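Local coordinates for protein possible TctC subunit of the Tripartite Tricarboxylate Transport(TTT) Family (Rhodopseudomonas palustris, PDB 6HKE) that probably serves as the periplasmic binding protein of a tripartite tricarboxylate transporter, capturing malate for high-affinity uptake of C4-dicarboxylates, at residues T109-L114 with L275-P280. The protein carries 2 engineered substitutions. Residues are numbered along the deposited sequence; the frame is centred on the assembly and turned at random.
Sequences TEMPVL and LGALVP
Two hydrogen bonds, one from a side chain and one from the backbone, clasp Leu-278 against the strand carrying Thr-109 and Glu-110. The hydroxyl OG1 of Thr-109 donates to Leu-278 O at 2.6 Å, approaching 21° out of the carbonyl plane; chi1 of -166° swings OG1 opposite the backbone N and out to the loop. Leu-278 N in turn donates to Glu-110 O at 2.8 Å, almost straight at 172°. Threonine suits its place because its branched side chain fits a beta strand while its hydroxyl satisfies a loop carbonyl. A valine here would probably leave Leu-278 O without its side-chain donor and, of the two hydrogen bonds described, only that from Leu-278 N to Glu-110 O in place.

Around these bonds the packing is by van der Waals contact. Met-111, bent at chi3, brings its terminal CE to 4.1 Å from Ala-277 CB, an apolar pair; the short alanine, its methyl also beside Thr-109 OG1, fits this close approach. Met-111 lies one layer out from the malate site, its side chain about 4 Å from that of malate-binding Gln-192. Pro-280 sets CG 3.8 Å from Thr-109 N, its ring resting against the strand backbone.

Gly-276, with a positive phi (89°) that glycine adopts readily, is the C-prime residue of the Schellman motif ending helix 266-274. Val-194 of helix 193-201 touches both Met-111 and Ala-277, while strand 236-244 pairs with Thr-109 and Met-111.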
ATOM      1  N   THR A 109       4.062  -6.974  -5.206  1.00 24.72           N
ATOM      2  CA  THR A 109       4.017  -7.593  -3.869  1.00 24.61           C
ATOM      3  C   THR A 109       2.604  -7.512  -3.303  1.00 26.79           C
ATOM      4  O   THR A 109       1.723  -6.829  -3.886  1.00 25.72           O
ATOM      5  CB  THR A 109       5.029  -6.938  -2.920  1.00 25.81           C
ATOM      6  OG1 THR A 109       5.145  -7.793  -1.777  1.00 23.85           O
ATOM      7  CG2 THR A 109       4.647  -5.535  -2.486  1.00 25.09           C
ATOM      8  N   GLU A 110       2.415  -8.236  -2.210  1.00 29.09           N
ATOM      9  CA  GLU A 110       1.186  -8.258  -1.390  1.00 32.68           C
ATOM     10  C   GLU A 110       1.681  -8.401   0.038  1.00 28.83           C
ATOM     11  O   GLU A 110       2.676  -9.116   0.248  1.00 28.70           O
ATOM     12  CB  GLU A 110       0.262  -9.404  -1.809  1.00 39.78           C
ATOM     13  CG  GLU A 110      -1.119  -9.347  -1.171  1.00 48.25           C
ATOM     14  CD  GLU A 110      -2.220  -9.993  -2.002  1.00 55.06           C
ATOM     15  OE1 GLU A 110      -1.881 -10.847  -2.879  1.00 54.78           O
ATOM     16  OE2 GLU A 110      -3.416  -9.623  -1.789  1.00 54.88           O
ATOM     17  N   MET A 111       1.060  -7.684   0.958  1.00 27.59           N
ATOM     18  CA  MET A 111       1.459  -7.724   2.375  1.00 27.18           C
ATOM     19  C   MET A 111       0.263  -7.356   3.248  1.00 26.20           C
ATOM     20  O   MET A 111      -0.617  -6.589   2.843  1.00 22.73           O
ATOM     21  CB  MET A 111       2.605  -6.736   2.592  1.00 26.99           C
ATOM     22  CG  MET A 111       2.183  -5.286   2.468  1.00 26.66           C
ATOM     23  SD  MET A 111       3.619  -4.205   2.594  1.00 29.68           S
ATOM     24  CE  MET A 111       4.277  -4.272   0.931  1.00 29.40           C
ATOM     25  N   PRO A 112       0.215  -7.881   4.488  1.00 26.20           N
ATOM     26  CA  PRO A 112      -0.793  -7.442   5.442  1.00 26.17           C
ATOM     27  C   PRO A 112      -0.544  -6.021   5.969  1.00 25.90           C
ATOM     28  O   PRO A 112       0.550  -5.464   5.860  1.00 27.10           O
ATOM     29  CB  PRO A 112      -0.712  -8.489   6.548  1.00 25.34           C
ATOM     30  CG  PRO A 112       0.725  -8.962   6.489  1.00 27.18           C
ATOM     31  CD  PRO A 112       1.091  -8.934   5.021  1.00 26.90           C
ATOM     32  N   VAL A 113      -1.624  -5.473   6.491  1.00 25.29           N
ATOM     33  CA  VAL A 113      -1.720  -4.178   7.200  1.00 25.40           C
ATOM     34  C   VAL A 113      -1.820  -4.477   8.700  1.00 27.16           C
ATOM     35  O   VAL A 113      -2.520  -5.464   9.080  1.00 26.48           O
ATOM     36  CB  VAL A 113      -2.958  -3.420   6.700  1.00 25.50           C
ATOM     37  CG1 VAL A 113      -3.377  -2.303   7.642  1.00 26.60           C
ATOM     38  CG2 VAL A 113      -2.738  -2.900   5.293  1.00 26.32           C
ATOM     39  N   LEU A 114      -1.191  -3.614   9.501  1.00 26.54           N
ATOM     40  CA  LEU A 114      -1.121  -3.669  10.976  1.00 25.87           C
ATOM     41  C   LEU A 114      -1.762  -2.416  11.561  1.00 25.84           C
ATOM     42  O   LEU A 114      -1.511  -1.323  11.033  1.00 24.11           O
ATOM     43  CB  LEU A 114       0.350  -3.711  11.379  1.00 28.73           C
ATOM     44  CG  LEU A 114       1.028  -5.056  11.179  1.00 30.80           C
ATOM     45  CD1 LEU A 114       2.528  -4.938  11.337  1.00 33.96           C
ATOM     46  CD2 LEU A 114       0.482  -6.059  12.179  1.00 34.65           C
ATOM     47  N   LEU A 275      10.795  -8.048   5.506  1.00 23.22           N
ATOM     48  CA  LEU A 275       9.937  -6.925   5.947  1.00 23.67           C
ATOM     49  C   LEU A 275       8.470  -7.367   5.911  1.00 25.22           C
ATOM     50  O   LEU A 275       7.610  -6.501   6.065  1.00 26.61           O
ATOM     51  CB  LEU A 275      10.224  -5.729   5.038  1.00 24.34           C
ATOM     52  CG  LEU A 275      11.642  -5.143   5.131  1.00 24.98           C
ATOM     53  CD1 LEU A 275      11.855  -4.051   4.091  1.00 24.67           C
ATOM     54  CD2 LEU A 275      11.914  -4.579   6.513  1.00 24.04           C
ATOM     55  N   GLY A 276       8.196  -8.668   5.708  1.00 26.81           N
ATOM     56  CA  GLY A 276       6.868  -9.290   5.900  1.00 26.66           C
ATOM     57  C   GLY A 276       5.979  -9.245   4.663  1.00 28.21           C
ATOM     58  O   GLY A 276       4.795  -9.610   4.785  1.00 33.46           O
ATOM     59  N   ALA A 277       6.521  -8.822   3.521  1.00 28.22           N
ATOM     60  CA  ALA A 277       5.868  -8.784   2.191  1.00 28.00           C
ATOM     61  C   ALA A 277       6.042 -10.127   1.480  1.00 29.28           C
ATOM     62  O   ALA A 277       7.076 -10.785   1.702  1.00 32.46           O
ATOM     63  CB  ALA A 277       6.474  -7.660   1.388  1.00 25.51           C
ATOM     64  N   LEU A 278       5.087 -10.515   0.631  1.00 30.89           N
ATOM     65  CA  LEU A 278       5.187 -11.760  -0.182  1.00 31.80           C
ATOM     66  C   LEU A 278       5.834 -11.445  -1.528  1.00 30.81           C
ATOM     67  O   LEU A 278       5.565 -10.378  -2.088  1.00 35.92           O
ATOM     68  CB  LEU A 278       3.799 -12.367  -0.408  1.00 32.69           C
ATOM     69  CG  LEU A 278       3.015 -12.727   0.855  1.00 31.84           C
ATOM     70  CD1 LEU A 278       1.651 -13.311   0.490  1.00 29.79           C
ATOM     71  CD2 LEU A 278       3.798 -13.690   1.729  1.00 29.52           C
ATOM     72  N   VAL A 279       6.620 -12.381  -2.049  1.00 31.53           N
ATOM     73  CA  VAL A 279       7.075 -12.387  -3.466  1.00 29.15           C
ATOM     74  C   VAL A 279       5.939 -12.984  -4.288  1.00 28.57           C
ATOM     75  O   VAL A 279       5.537 -14.128  -4.052  1.00 27.14           O
ATOM     76  CB  VAL A 279       8.374 -13.189  -3.630  1.00 30.40           C
ATOM     77  CG1 VAL A 279       8.849 -13.198  -5.082  1.00 30.20           C
ATOM     78  CG2 VAL A 279       9.455 -12.659  -2.701  1.00 33.43           C
ATOM     79  N   PRO A 280       5.384 -12.260  -5.284  1.00 27.04           N
ATOM     80  CA  PRO A 280       4.339 -12.839  -6.120  1.00 27.15           C
ATOM     81  C   PRO A 280       4.831 -14.195  -6.633  1.00 25.99           C
ATOM     82  O   PRO A 280       5.942 -14.271  -7.105  1.00 22.99           O
ATOM     83  CB  PRO A 280       4.150 -11.789  -7.230  1.00 28.58           C
ATOM     84  CG  PRO A 280       4.544 -10.500  -6.558  1.00 28.05           C
ATOM     85  CD  PRO A 280       5.725 -10.891  -5.688  1.00 28.54           C
TER